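Local coordinates for Tat (Twin-arginine translocation) pathway signal sequence containing protein (Mycobacterium tuberculosis, PDB 5IMU) that is of unknown function, is probably exported by the twin-arginine route, and in this C-terminal part joins an alpha/beta/alpha sandwich to a helix bundle and binds potassium, at residues 52-57 with 206-211; 116-121 with 210-215; 12-17 with 88-93. All coordinates share one frame; numbering follows the deposited sequence.

Contact 1: 52-57 with 206-211; sequences GGWIPP and ANYHLA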
ATOM      1  N   GLY A  52      -7.543   5.023  -1.370  1.00 13.51           N
ATOM      2  CA  GLY A  52      -8.505   4.567  -0.381  1.00 14.01           C
ATOM      3  C   GLY A  52      -7.946   3.826   0.813  1.00 16.08           C
ATOM      4  O   GLY A  52      -8.722   3.224   1.562  1.00 17.02           O
ATOM      5  N   GLY A  53      -6.634   3.852   1.028  1.00 11.93           N
ATOM      6  CA  GLY A  53      -6.009   3.145   2.134  1.00 10.23           C
ATOM      7  C   GLY A  53      -4.992   2.104   1.718  1.00 15.91           C
ATOM      8  O   GLY A  53      -4.302   1.546   2.587  1.00 11.48           O
ATOM      9  N   TRP A  54      -4.884   1.813   0.426  1.00 14.14           N
ATOM     10  CA  TRP A  54      -3.867   0.902  -0.075  1.00 11.26           C
ATOM     11  C   TRP A  54      -2.481   1.512   0.105  1.00  9.35           C
ATOM     12  O   TRP A  54      -2.295   2.723  -0.046  1.00  9.73           O
ATOM     13  CB  TRP A  54      -4.148   0.605  -1.549  1.00 11.19           C
ATOM     14  CG  TRP A  54      -3.184  -0.304  -2.245  1.00  6.79           C
ATOM     15  CD1 TRP A  54      -3.067  -1.655  -2.089  1.00  8.51           C
ATOM     16  CD2 TRP A  54      -2.240   0.068  -3.258  1.00  7.82           C
ATOM     17  NE1 TRP A  54      -2.089  -2.142  -2.927  1.00 11.00           N
ATOM     18  CE2 TRP A  54      -1.568  -1.105  -3.656  1.00 10.60           C
ATOM     19  CE3 TRP A  54      -1.893   1.282  -3.861  1.00  8.13           C
ATOM     20  CZ2 TRP A  54      -0.565  -1.101  -4.629  1.00  8.70           C
ATOM     21  CZ3 TRP A  54      -0.897   1.286  -4.825  1.00  9.73           C
ATOM     22  CH2 TRP A  54      -0.245   0.104  -5.199  1.00  9.62           C
ATOM     23  N   ILE A  55      -1.512   0.675   0.447  1.00 10.32           N
ATOM     24  CA  ILE A  55      -0.122   1.094   0.621  1.00 10.51           C
ATOM     25  C   ILE A  55       0.689   0.504  -0.519  1.00  7.46           C
ATOM     26  O   ILE A  55       0.693  -0.724  -0.702  1.00  8.34           O
ATOM     27  CB  ILE A  55       0.441   0.662   1.985  1.00  9.31           C
ATOM     28  CG1 ILE A  55      -0.494   1.084   3.122  1.00 12.11           C
ATOM     29  CG2 ILE A  55       1.828   1.254   2.196  1.00 10.54           C
ATOM     30  CD1 ILE A  55      -0.812   2.565   3.146  1.00 10.99           C
ATOM     31  N   PRO A  56       1.399   1.314  -1.312  1.00 11.23           N
ATOM     32  CA  PRO A  56       2.095   0.780  -2.479  1.00 13.48           C
ATOM     33  C   PRO A  56       3.239  -0.142  -2.066  1.00 12.41           C
ATOM     34  O   PRO A  56       3.781  -0.011  -0.956  1.00 12.61           O
ATOM     35  CB  PRO A  56       2.612   2.037  -3.197  1.00 10.10           C
ATOM     36  CG  PRO A  56       2.685   3.080  -2.126  1.00 14.12           C
ATOM     37  CD  PRO A  56       1.536   2.781  -1.207  1.00 11.84           C
ATOM     38  N   PRO A  57       3.635  -1.072  -2.937  1.00 12.93           N
ATOM     39  CA  PRO A  57       4.592  -2.110  -2.508  1.00 13.19           C
ATOM     40  C   PRO A  57       5.994  -1.595  -2.228  1.00 12.61           C
ATOM     41  O   PRO A  57       6.721  -2.227  -1.451  1.00 15.09           O
ATOM     42  CB  PRO A  57       4.592  -3.103  -3.682  1.00 16.98           C
ATOM     43  CG  PRO A  57       3.404  -2.748  -4.521  1.00 15.91           C
ATOM     44  CD  PRO A  57       3.170  -1.286  -4.315  1.00 14.35           C
ATOM     45  N   ALA A 206       0.167 -11.243  -2.311  1.00 11.67           N
ATOM     46  CA  ALA A 206      -0.676 -11.332  -3.498  1.00 14.91           C
ATOM     47  C   ALA A 206      -2.146 -11.204  -3.127  1.00 12.92           C
ATOM     48  O   ALA A 206      -2.920 -10.545  -3.830  1.00 11.65           O
ATOM     49  CB  ALA A 206      -0.418 -12.651  -4.229  1.00 13.59           C
ATOM     50  N   ASN A 207      -2.541 -11.820  -2.013  1.00 11.78           N
ATOM     51  CA  ASN A 207      -3.905 -11.684  -1.517  1.00 13.89           C
ATOM     52  C   ASN A 207      -4.223 -10.231  -1.181  1.00 15.53           C
ATOM     53  O   ASN A 207      -5.283  -9.712  -1.554  1.00 11.04           O
ATOM     54  CB  ASN A 207      -4.096 -12.586  -0.296  1.00 14.49           C
ATOM     55  CG  ASN A 207      -5.541 -12.677   0.141  1.00 16.93           C
ATOM     56  OD1 ASN A 207      -6.363 -13.305  -0.525  1.00 20.92           O
ATOM     57  ND2 ASN A 207      -5.858 -12.058   1.274  1.00 17.25           N
ATOM     58  N   TYR A 208      -3.308  -9.556  -0.480  1.00 13.65           N
ATOM     59  CA  TYR A 208      -3.505  -8.155  -0.115  1.00 11.19           C
ATOM     60  C   TYR A 208      -3.761  -7.293  -1.345  1.00 11.13           C
ATOM     61  O   TYR A 208      -4.706  -6.497  -1.377  1.00 11.12           O
ATOM     62  CB  TYR A 208      -2.281  -7.654   0.660  1.00 11.15           C
ATOM     63  CG  TYR A 208      -2.220  -6.158   0.908  1.00 10.32           C
ATOM     64  CD1 TYR A 208      -2.780  -5.598   2.054  1.00  9.44           C
ATOM     65  CD2 TYR A 208      -1.577  -5.312   0.014  1.00  9.37           C
ATOM     66  CE1 TYR A 208      -2.714  -4.232   2.288  1.00  6.87           C
ATOM     67  CE2 TYR A 208      -1.508  -3.947   0.239  1.00 10.37           C
ATOM     68  CZ  TYR A 208      -2.078  -3.412   1.379  1.00 11.23           C
ATOM     69  OH  TYR A 208      -2.011  -2.055   1.609  1.00  9.53           O
ATOM     70  N   HIS A 209      -2.929  -7.444  -2.377  1.00  9.73           N
ATOM     71  CA  HIS A 209      -3.068  -6.598  -3.556  1.00  9.35           C
ATOM     72  C   HIS A 209      -4.309  -6.967  -4.363  1.00 12.17           C
ATOM     73  O   HIS A 209      -4.970  -6.088  -4.927  1.00 10.38           O
ATOM     74  CB  HIS A 209      -1.811  -6.691  -4.418  1.00  8.68           C
ATOM     75  CG  HIS A 209      -0.613  -6.043  -3.801  1.00  9.12           C
ATOM     76  ND1 HIS A 209      -0.575  -4.703  -3.479  1.00  9.33           N
ATOM     77  CD2 HIS A 209       0.590  -6.551  -3.441  1.00  9.61           C
ATOM     78  CE1 HIS A 209       0.600  -4.413  -2.950  1.00 12.33           C
ATOM     79  NE2 HIS A 209       1.326  -5.517  -2.915  1.00 11.87           N
ATOM     80  N   LEU A 210      -4.643  -8.257  -4.426  1.00 10.10           N
ATOM     81  CA  LEU A 210      -5.837  -8.672  -5.157  1.00 12.17           C
ATOM     82  C   LEU A 210      -7.105  -8.164  -4.481  1.00 17.31           C
ATOM     83  O   LEU A 210      -8.046  -7.734  -5.159  1.00 10.95           O
ATOM     84  CB  LEU A 210      -5.876 -10.196  -5.278  1.00 12.09           C
ATOM     85  CG  LEU A 210      -6.328 -10.824  -6.601  1.00 26.99           C
ATOM     86  CD1 LEU A 210      -7.142 -12.086  -6.340  1.00 15.42           C
ATOM     87  CD2 LEU A 210      -7.101  -9.848  -7.478  1.00 18.32           C
ATOM     88  N   ALA A 211      -7.156  -8.219  -3.148  1.00 11.11           N
ATOM     89  CA  ALA A 211      -8.321  -7.709  -2.433  1.00 13.18           C
ATOM     90  C   ALA A 211      -8.501  -6.216  -2.671  1.00 13.86           C
ATOM     91  O   ALA A 211      -9.622  -5.744  -2.897  1.00 10.78           O
ATOM     92  CB  ALA A 211      -8.191  -8.001  -0.937  1.00 12.89           C
TER
HETATM   93  O   HOH W   1      -3.667  -1.111   3.099  1.00 11.07           O
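Trp54 and His209 meet rim to rim, the imidazole ND1 lying at the indole edge and in its plane, while Pro56 CA sits 3.6 Å above one indole face, offset toward the rim. On the His209 ring, Trp54 NE1 takes the edge, and Tyr208 CD2 stands 3.7 Å above one face, again displaced toward the rim. The Tyr208 ring has His209 CE1 at its edge, in plane. Together these rings form an aromatic cluster in the chain interior, where the loop between strands 44-48 and 65-67 meets helix 203-216. The indole five-membered ring and the imidazole are steeply inclined, yet each keeps its nitrogen close to the other's plane. The result is a slightly bent hydrogen bond, Trp54 NE1 to His209 ND1, of 3.0 Å with an N-H...N angle of 157°, which makes ND1 the acceptor and would restrain the rotation of both rings.

Trp54 and Tyr208 behave differently. Their planes are nearly parallel but slid apart, with 5.5 Å between the centroids of the indole five-membered ring and the phenol, so overlap is slight and the contact is carried by Trp54 CD1 against Tyr208 CE2 at 3.6 Å. Pro57 adds CG, 3.6 Å from His209 CE1. Trp212 and Trp189 extend the cluster round Trp54, and Arg115 bonds to the carbonyls of Ile55 and Pro56. A water donates to Gly53 O at 2.8 Å.

With CG anti to the backbone N (chi1 170°), Tyr208 carries its ring across to the loop. There its hydroxyl accepts a hydrogen bond from the loop backbone, with 3.0 Å between Ile55 N and Tyr208 OH and an angle of 158° at the hydrogen.

Contact 2: 116-121 with 210-215; sequences SAIPKV and LAWYAV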
ATOM      1  N   SER A 116      -1.240  -8.580   6.227  1.00 12.36           N
ATOM      2  CA  SER A 116      -1.798  -9.926   6.311  1.00 12.80           C
ATOM      3  C   SER A 116      -3.157  -9.974   7.003  1.00 15.30           C
ATOM      4  O   SER A 116      -3.662 -11.069   7.269  1.00 16.77           O
ATOM      5  CB  SER A 116      -0.833 -10.859   7.044  1.00 15.06           C
ATOM      6  OG  SER A 116       0.384 -11.008   6.337  1.00 19.22           O
ATOM      7  N   ALA A 117      -3.760  -8.825   7.300  1.00 14.52           N
ATOM      8  CA  ALA A 117      -4.996  -8.795   8.074  1.00 20.27           C
ATOM      9  C   ALA A 117      -6.239  -9.101   7.247  1.00 23.83           C
ATOM     10  O   ALA A 117      -7.329  -9.214   7.820  1.00 29.22           O
ATOM     11  CB  ALA A 117      -5.154  -7.433   8.758  1.00 15.64           C
ATOM     12  N   ILE A 118      -6.114  -9.241   5.932  1.00 20.69           N
ATOM     13  CA  ILE A 118      -7.268  -9.468   5.065  1.00 15.89           C
ATOM     14  C   ILE A 118      -7.516 -10.964   4.933  1.00 22.53           C
ATOM     15  O   ILE A 118      -6.574 -11.722   4.654  1.00 19.25           O
ATOM     16  CB  ILE A 118      -7.064  -8.829   3.682  1.00 21.26           C
ATOM     17  CG1 ILE A 118      -6.774  -7.335   3.822  1.00 23.66           C
ATOM     18  CG2 ILE A 118      -8.282  -9.063   2.794  1.00 17.54           C
ATOM     19  CD1 ILE A 118      -6.309  -6.686   2.543  1.00 18.76           C
ATOM     20  N   PRO A 119      -8.750 -11.432   5.122  1.00 23.78           N
ATOM     21  CA  PRO A 119      -9.046 -12.849   4.882  1.00 24.22           C
ATOM     22  C   PRO A 119      -8.697 -13.251   3.455  1.00 21.81           C
ATOM     23  O   PRO A 119      -8.699 -12.429   2.536  1.00 17.89           O
ATOM     24  CB  PRO A 119     -10.556 -12.945   5.139  1.00 26.87           C
ATOM     25  CG  PRO A 119     -10.871 -11.781   6.020  1.00 27.40           C
ATOM     26  CD  PRO A 119      -9.923 -10.690   5.616  1.00 20.46           C
ATOM     27  N   LYS A 120      -8.388 -14.534   3.284  1.00 23.12           N
ATOM     28  CA  LYS A 120      -8.059 -15.054   1.964  1.00 24.64           C
ATOM     29  C   LYS A 120      -9.219 -14.834   1.002  1.00 28.05           C
ATOM     30  O   LYS A 120     -10.362 -15.202   1.290  1.00 24.94           O
ATOM     31  CB  LYS A 120      -7.715 -16.540   2.057  1.00 24.71           C
ATOM     32  CG  LYS A 120      -7.261 -17.169   0.746  1.00 34.11           C
ATOM     33  CD  LYS A 120      -6.696 -18.566   0.980  1.00 51.38           C
ATOM     34  CE  LYS A 120      -6.532 -19.346  -0.318  1.00 48.89           C
ATOM     35  NZ  LYS A 120      -5.744 -18.602  -1.340  1.00 40.55           N
ATOM     36  N   VAL A 121      -8.917 -14.209  -0.139  1.00 22.04           N
ATOM     37  CA  VAL A 121      -9.926 -13.985  -1.165  1.00 21.44           C
ATOM     38  C   VAL A 121     -10.485 -15.322  -1.632  1.00 21.65           C
ATOM     39  O   VAL A 121      -9.756 -16.314  -1.762  1.00 20.85           O
ATOM     40  CB  VAL A 121      -9.315 -13.187  -2.330  1.00 28.77           C
ATOM     41  CG1 VAL A 121     -10.197 -13.254  -3.571  1.00 30.05           C
ATOM     42  CG2 VAL A 121      -9.084 -11.740  -1.917  1.00 19.43           C
ATOM     43  N   LEU A 210      -4.643  -8.257  -4.426  1.00 10.10           N
ATOM     44  CA  LEU A 210      -5.837  -8.672  -5.157  1.00 12.17           C
ATOM     45  C   LEU A 210      -7.105  -8.164  -4.481  1.00 17.31           C
ATOM     46  O   LEU A 210      -8.046  -7.734  -5.159  1.00 10.95           O
ATOM     47  CB  LEU A 210      -5.876 -10.196  -5.278  1.00 12.09           C
ATOM     48  CG  LEU A 210      -6.328 -10.824  -6.601  1.00 26.99           C
ATOM     49  CD1 LEU A 210      -7.142 -12.086  -6.340  1.00 15.42           C
ATOM     50  CD2 LEU A 210      -7.101  -9.848  -7.478  1.00 18.32           C
ATOM     51  N   ALA A 211      -7.156  -8.219  -3.148  1.00 11.11           N
ATOM     52  CA  ALA A 211      -8.321  -7.709  -2.433  1.00 13.18           C
ATOM     53  C   ALA A 211      -8.501  -6.216  -2.671  1.00 13.86           C
ATOM     54  O   ALA A 211      -9.622  -5.744  -2.897  1.00 10.78           O
ATOM     55  CB  ALA A 211      -8.191  -8.001  -0.937  1.00 12.89           C
ATOM     56  N   TRP A 212      -7.405  -5.456  -2.637  1.00 10.87           N
ATOM     57  CA  TRP A 212      -7.503  -4.024  -2.882  1.00 10.29           C
ATOM     58  C   TRP A 212      -7.843  -3.720  -4.335  1.00 15.05           C
ATOM     59  O   TRP A 212      -8.478  -2.698  -4.618  1.00 12.33           O
ATOM     60  CB  TRP A 212      -6.203  -3.333  -2.478  1.00  9.70           C
ATOM     61  CG  TRP A 212      -6.192  -2.946  -1.033  1.00 13.45           C
ATOM     62  CD1 TRP A 212      -5.558  -3.591  -0.011  1.00 10.45           C
ATOM     63  CD2 TRP A 212      -6.871  -1.830  -0.447  1.00 13.58           C
ATOM     64  NE1 TRP A 212      -5.793  -2.936   1.177  1.00 11.25           N
ATOM     65  CE2 TRP A 212      -6.597  -1.852   0.934  1.00 13.28           C
ATOM     66  CE3 TRP A 212      -7.679  -0.810  -0.960  1.00 12.51           C
ATOM     67  CZ2 TRP A 212      -7.103  -0.892   1.811  1.00 17.22           C
ATOM     68  CZ3 TRP A 212      -8.181   0.142  -0.089  1.00 14.51           C
ATOM     69  CH2 TRP A 212      -7.893   0.095   1.280  1.00 12.90           C
ATOM     70  N   TYR A 213      -7.432  -4.583  -5.266  1.00 11.01           N
ATOM     71  CA  TYR A 213      -7.816  -4.388  -6.661  1.00 11.65           C
ATOM     72  C   TYR A 213      -9.331  -4.428  -6.822  1.00 14.02           C
ATOM     73  O   TYR A 213      -9.901  -3.645  -7.592  1.00 12.21           O
ATOM     74  CB  TYR A 213      -7.157  -5.446  -7.550  1.00 12.16           C
ATOM     75  CG  TYR A 213      -7.587  -5.355  -9.001  1.00 15.12           C
ATOM     76  CD1 TYR A 213      -6.984  -4.452  -9.863  1.00 12.35           C
ATOM     77  CD2 TYR A 213      -8.600  -6.165  -9.500  1.00 18.53           C
ATOM     78  CE1 TYR A 213      -7.375  -4.357 -11.187  1.00 14.07           C
ATOM     79  CE2 TYR A 213      -9.000  -6.076 -10.822  1.00 19.28           C
ATOM     80  CZ  TYR A 213      -8.383  -5.173 -11.661  1.00 18.97           C
ATOM     81  OH  TYR A 213      -8.778  -5.086 -12.975  1.00 18.25           O
ATOM     82  N   ALA A 214      -9.999  -5.329  -6.097  1.00 11.69           N
ATOM     83  CA  ALA A 214     -11.440  -5.503  -6.262  1.00 17.58           C
ATOM     84  C   ALA A 214     -12.209  -4.263  -5.824  1.00 20.35           C
ATOM     85  O   ALA A 214     -13.139  -3.826  -6.512  1.00 14.42           O
ATOM     86  CB  ALA A 214     -11.914  -6.729  -5.480  1.00 16.49           C
ATOM     87  N   VAL A 215     -11.847  -3.686  -4.676  1.00 17.64           N
ATOM     88  CA  VAL A 215     -12.544  -2.491  -4.212  1.00 16.61           C
ATOM     89  C   VAL A 215     -12.135  -1.257  -5.003  1.00 15.73           C
ATOM     90  O   VAL A 215     -12.921  -0.307  -5.105  1.00 19.43           O
ATOM     91  CB  VAL A 215     -12.312  -2.251  -2.709  1.00 25.65           C
ATOM     92  CG1 VAL A 215     -12.844  -3.424  -1.898  1.00 29.47           C
ATOM     93  CG2 VAL A 215     -10.836  -2.007  -2.416  1.00 15.94           C
TER
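Val121 and Ala211 bring their CA atoms to 6.6 Å, the closest backbone approach between the irregular stretch 116-121 and the helical stretch 210-215. The loop runs past the helix and presents two branched side chains to it, Ile118 and Val121, whose CB atoms both point toward the helix. Between them stands Ala211, itself directed at the loop. Its CB is 3.9 Å from Ile118 CG2 and 4.0 Å from Val121 CG2, so a single methyl is touched by one branch of each residue.

The remaining branches work elsewhere. Ile118 has CG1 anti to its carbonyl carbon (chi1 -56°), and the chain then continues extended (chi2 169°), which carries CD1 beyond Ala211 to Trp212. Ile118 CD1 lies 4.1 Å from Trp212 CD1, set obliquely against the pyrrole part of the indole, the two side chains crossing at about a right angle. Val121 sends its other methyl, CG1, to the far side of Ala211, 4.3 Å from Leu210 CD1, a loose touch. The spacings of all four contacts are those of ordinary van der Waals packing.

Polar anchoring comes from one turn earlier in the same helix: Asn207 uses OD1 to accept from Val121 N and ND2 to donate to Pro119 O, so its amide bridges the loop backbone on the two sides of Lys120. Ile118 and Trp212 share Pro70 as a further neighbour, and Leu210 reaches on to Phe124 and Thr127 of helix 124-133. The arrangement is that of an interhelical connection, between helices 111-115 and 124-133, laid over the flank of helix 203-216 where that helix packs beside helix 124-133, at the partly buried margin of the helix-bundle part of the fragment.

Contact 3: 12-17 with 88-93; sequences AEQQRL and AVAAHE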
ATOM      1  N   ALA A  12       5.849  12.540  23.893  1.00 14.26           N
ATOM      2  CA  ALA A  12       6.395  11.287  23.375  1.00 19.02           C
ATOM      3  C   ALA A  12       5.403  10.597  22.451  1.00 18.98           C
ATOM      4  O   ALA A  12       5.787  10.038  21.416  1.00 14.84           O
ATOM      5  CB  ALA A  12       6.781  10.365  24.532  1.00 16.72           C
ATOM      6  N   GLU A  13       4.120  10.637  22.808  1.00 13.43           N
ATOM      7  CA  GLU A  13       3.082  10.009  21.998  1.00 14.37           C
ATOM      8  C   GLU A  13       2.957  10.685  20.638  1.00 18.78           C
ATOM      9  O   GLU A  13       2.868  10.012  19.604  1.00 16.46           O
ATOM     10  CB  GLU A  13       1.764  10.065  22.767  1.00 23.57           C
ATOM     11  CG  GLU A  13       0.555   9.474  22.087  1.00 26.25           C
ATOM     12  CD  GLU A  13      -0.690   9.650  22.936  1.00 35.92           C
ATOM     13  OE1 GLU A  13      -1.203  10.786  23.015  1.00 29.54           O
ATOM     14  OE2 GLU A  13      -1.139   8.658  23.549  1.00 33.25           O
ATOM     15  N   GLN A  14       2.952  12.020  20.620  1.00 16.10           N
ATOM     16  CA  GLN A  14       2.872  12.749  19.359  1.00 13.78           C
ATOM     17  C   GLN A  14       4.133  12.550  18.524  1.00 14.94           C
ATOM     18  O   GLN A  14       4.053  12.364  17.302  1.00 13.33           O
ATOM     19  CB  GLN A  14       2.638  14.235  19.632  1.00 11.80           C
ATOM     20  CG  GLN A  14       2.556  15.095  18.382  1.00 12.58           C
ATOM     21  CD  GLN A  14       1.309  14.813  17.569  1.00 11.32           C
ATOM     22  OE1 GLN A  14       0.254  14.511  18.122  1.00 11.71           O
ATOM     23  NE2 GLN A  14       1.427  14.905  16.248  1.00 10.99           N
ATOM     24  N   GLN A  15       5.304  12.584  19.165  1.00 12.71           N
ATOM     25  CA  GLN A  15       6.557  12.439  18.429  1.00 10.69           C
ATOM     26  C   GLN A  15       6.681  11.057  17.806  1.00 14.94           C
ATOM     27  O   GLN A  15       7.225  10.910  16.706  1.00 12.95           O
ATOM     28  CB  GLN A  15       7.741  12.717  19.354  1.00 14.90           C
ATOM     29  CG  GLN A  15       7.871  14.172  19.738  1.00 18.52           C
ATOM     30  CD  GLN A  15       7.905  15.071  18.523  1.00 22.39           C
ATOM     31  OE1 GLN A  15       8.692  14.855  17.603  1.00 20.73           O
ATOM     32  NE2 GLN A  15       7.039  16.077  18.504  1.00 19.68           N
ATOM     33  N   ARG A  16       6.187  10.030  18.500  1.00 12.46           N
ATOM     34  CA  ARG A  16       6.225   8.680  17.950  1.00 15.14           C
ATOM     35  C   ARG A  16       5.424   8.589  16.657  1.00 17.84           C
ATOM     36  O   ARG A  16       5.865   7.962  15.686  1.00 11.35           O
ATOM     37  CB  ARG A  16       5.699   7.686  18.981  1.00 17.79           C
ATOM     38  CG  ARG A  16       5.558   6.278  18.450  1.00 20.18           C
ATOM     39  CD  ARG A  16       4.835   5.382  19.436  1.00 21.36           C
ATOM     40  NE  ARG A  16       4.545   4.074  18.859  1.00 29.28           N
ATOM     41  CZ  ARG A  16       3.405   3.765  18.247  1.00 31.08           C
ATOM     42  NH1 ARG A  16       2.441   4.669  18.133  1.00 21.90           N
ATOM     43  NH2 ARG A  16       3.229   2.548  17.751  1.00 23.43           N
ATOM     44  N   LEU A  17       4.245   9.214  16.625  1.00  8.96           N
ATOM     45  CA  LEU A  17       3.441   9.208  15.408  1.00 13.94           C
ATOM     46  C   LEU A  17       4.150   9.935  14.273  1.00 12.83           C
ATOM     47  O   LEU A  17       4.108   9.491  13.121  1.00 12.89           O
ATOM     48  CB  LEU A  17       2.076   9.844  15.669  1.00 14.99           C
ATOM     49  CG  LEU A  17       1.053   9.027  16.460  1.00 22.39           C
ATOM     50  CD1 LEU A  17      -0.245   9.806  16.608  1.00 14.45           C
ATOM     51  CD2 LEU A  17       0.799   7.690  15.787  1.00 15.03           C
ATOM     52  N   ALA A  88      -4.722  11.207  18.474  1.00 10.43           N
ATOM     53  CA  ALA A  88      -3.539  11.981  18.115  1.00 10.90           C
ATOM     54  C   ALA A  88      -3.267  11.763  16.635  1.00 12.77           C
ATOM     55  O   ALA A  88      -3.505  10.673  16.108  1.00  9.08           O
ATOM     56  CB  ALA A  88      -2.317  11.585  18.954  1.00 11.22           C
ATOM     57  N   VAL A  89      -2.779  12.809  15.967  1.00  9.41           N
ATOM     58  CA  VAL A  89      -2.615  12.815  14.516  1.00 10.18           C
ATOM     59  C   VAL A  89      -1.254  13.396  14.151  1.00 12.84           C
ATOM     60  O   VAL A  89      -0.809  14.384  14.744  1.00 11.72           O
ATOM     61  CB  VAL A  89      -3.726  13.627  13.814  1.00 17.42           C
ATOM     62  CG1 VAL A  89      -3.548  13.584  12.299  1.00 21.24           C
ATOM     63  CG2 VAL A  89      -5.098  13.122  14.201  1.00 20.49           C
ATOM     64  N   ALA A  90      -0.598  12.776  13.166  1.00 12.76           N
ATOM     65  CA  ALA A  90       0.551  13.348  12.474  1.00  8.41           C
ATOM     66  C   ALA A  90       0.377  13.109  10.979  1.00 12.04           C
ATOM     67  O   ALA A  90      -0.284  12.152  10.566  1.00 10.01           O
ATOM     68  CB  ALA A  90       1.879  12.742  12.956  1.00  9.75           C
ATOM     69  N   ALA A  91       0.970  13.982  10.166  1.00 10.14           N
ATOM     70  CA  ALA A  91       0.768  13.898   8.727  1.00  8.72           C
ATOM     71  C   ALA A  91       1.982  14.426   7.976  1.00 11.37           C
ATOM     72  O   ALA A  91       2.894  15.030   8.548  1.00 11.14           O
ATOM     73  CB  ALA A  91      -0.494  14.657   8.299  1.00 11.90           C
ATOM     74  N   HIS A  92       1.973  14.176   6.667  1.00  9.37           N
ATOM     75  CA  HIS A  92       2.973  14.652   5.723  1.00 11.98           C
ATOM     76  C   HIS A  92       2.245  15.066   4.456  1.00 10.47           C
ATOM     77  O   HIS A  92       1.479  14.276   3.900  1.00 12.73           O
ATOM     78  CB  HIS A  92       4.008  13.559   5.416  1.00 10.60           C
ATOM     79  CG  HIS A  92       4.800  13.796   4.165  1.00 14.07           C
ATOM     80  ND1 HIS A  92       5.985  14.501   4.154  1.00 12.95           N
ATOM     81  CD2 HIS A  92       4.586  13.402   2.887  1.00 11.83           C
ATOM     82  CE1 HIS A  92       6.463  14.538   2.922  1.00 17.52           C
ATOM     83  NE2 HIS A  92       5.632  13.880   2.134  1.00 15.39           N
ATOM     84  N   GLU A  93       2.457  16.301   4.016  1.00 10.00           N
ATOM     85  CA  GLU A  93       1.871  16.766   2.769  1.00 13.60           C
ATOM     86  C   GLU A  93       2.794  16.405   1.615  1.00 11.98           C
ATOM     87  O   GLU A  93       4.018  16.510   1.731  1.00 12.99           O
ATOM     88  CB  GLU A  93       1.627  18.277   2.800  1.00 13.81           C
ATOM     89  CG  GLU A  93       0.905  18.822   1.566  1.00 17.93           C
ATOM     90  CD  GLU A  93      -0.530  18.326   1.438  1.00 23.95           C
ATOM     91  OE1 GLU A  93      -1.087  17.817   2.433  1.00 21.81           O
ATOM     92  OE2 GLU A  93      -1.105  18.452   0.335  1.00 25.60           O
TER
HETATM   93  O   HOH W   2      -2.229  15.295  17.219  1.00 13.44           O
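Glu13 begins the contact lightly, with OE1 4.3 Å from Ala88 CB. Gln14, next along helix 6-27, supplies the polar grip. Its CG is anti to the backbone N, and a bend at the following bond (chi2 69°) turns the amide onto the strand. NE2 donates to Val89 O at 2.7 Å, almost linearly at hydrogen (176°), and the oxygen lies in the amide plane; seen from the acceptor, however, the donor stands well above the carbonyl plane. The other end of the same amide works through a water that donates to Gln14 OE1 at 2.8 Å and accepts from Val89 N. One side-chain amide therefore serves both backbone polar atoms of Val89, directly at O and through water at N; the two bonds are consistent with this orientation of the amide and would hold it.

Arg16 NH1 bonds to Thr44 OG1, which places the helix beside the potassium site to which Thr44 belongs. Leu17 then supplies the apolar half. Its CB points toward the strand, and CD1 is 3.6 Å from Ala88 CB and 3.4 Å from Ala88 O, while its own CB meets Ala90 CB at 4.0 Å. The small alanines let the backbones come close, with 5.8 Å between the CA atoms of Leu17 and Ala90.

The helix and strand segments run in roughly the same direction, their axes inclined at 32° and approaching to 7.8 Å. Ala88 and Ala90 pair by backbone hydrogen bonds with Leu37 and Ala35 of strand 33-37, while the Val89 side chain faces away from helix 6-27 and packs on Ile80 and Leu83 of helix 79-83. Helices on both faces of this outermost strand of the chain's sheet are the mark of an alpha/beta/alpha sandwich.

Contacts 1 and 2 both rest on helix 203-216, with centres 7 Å apart; contact 3 stands alone, its centre 24 Å from contact 1 and 28 Å from contact 2. Contact 1 is the buried one, about 5 Å from the chain centre. It joins the region assigned to DUF5632 to that assigned to DUF5631 through rings and directed hydrogen bonds. Contact 2, nearer the margin, uses aliphatic packing, and Asn207 ties its loop to the helical segment of contact 1. Contact 3 lies within the DUF5632 region, about 19 Å out. Its chemistry is divided between a water-assisted amide grip on an edge strand and close alanine-leucine packing.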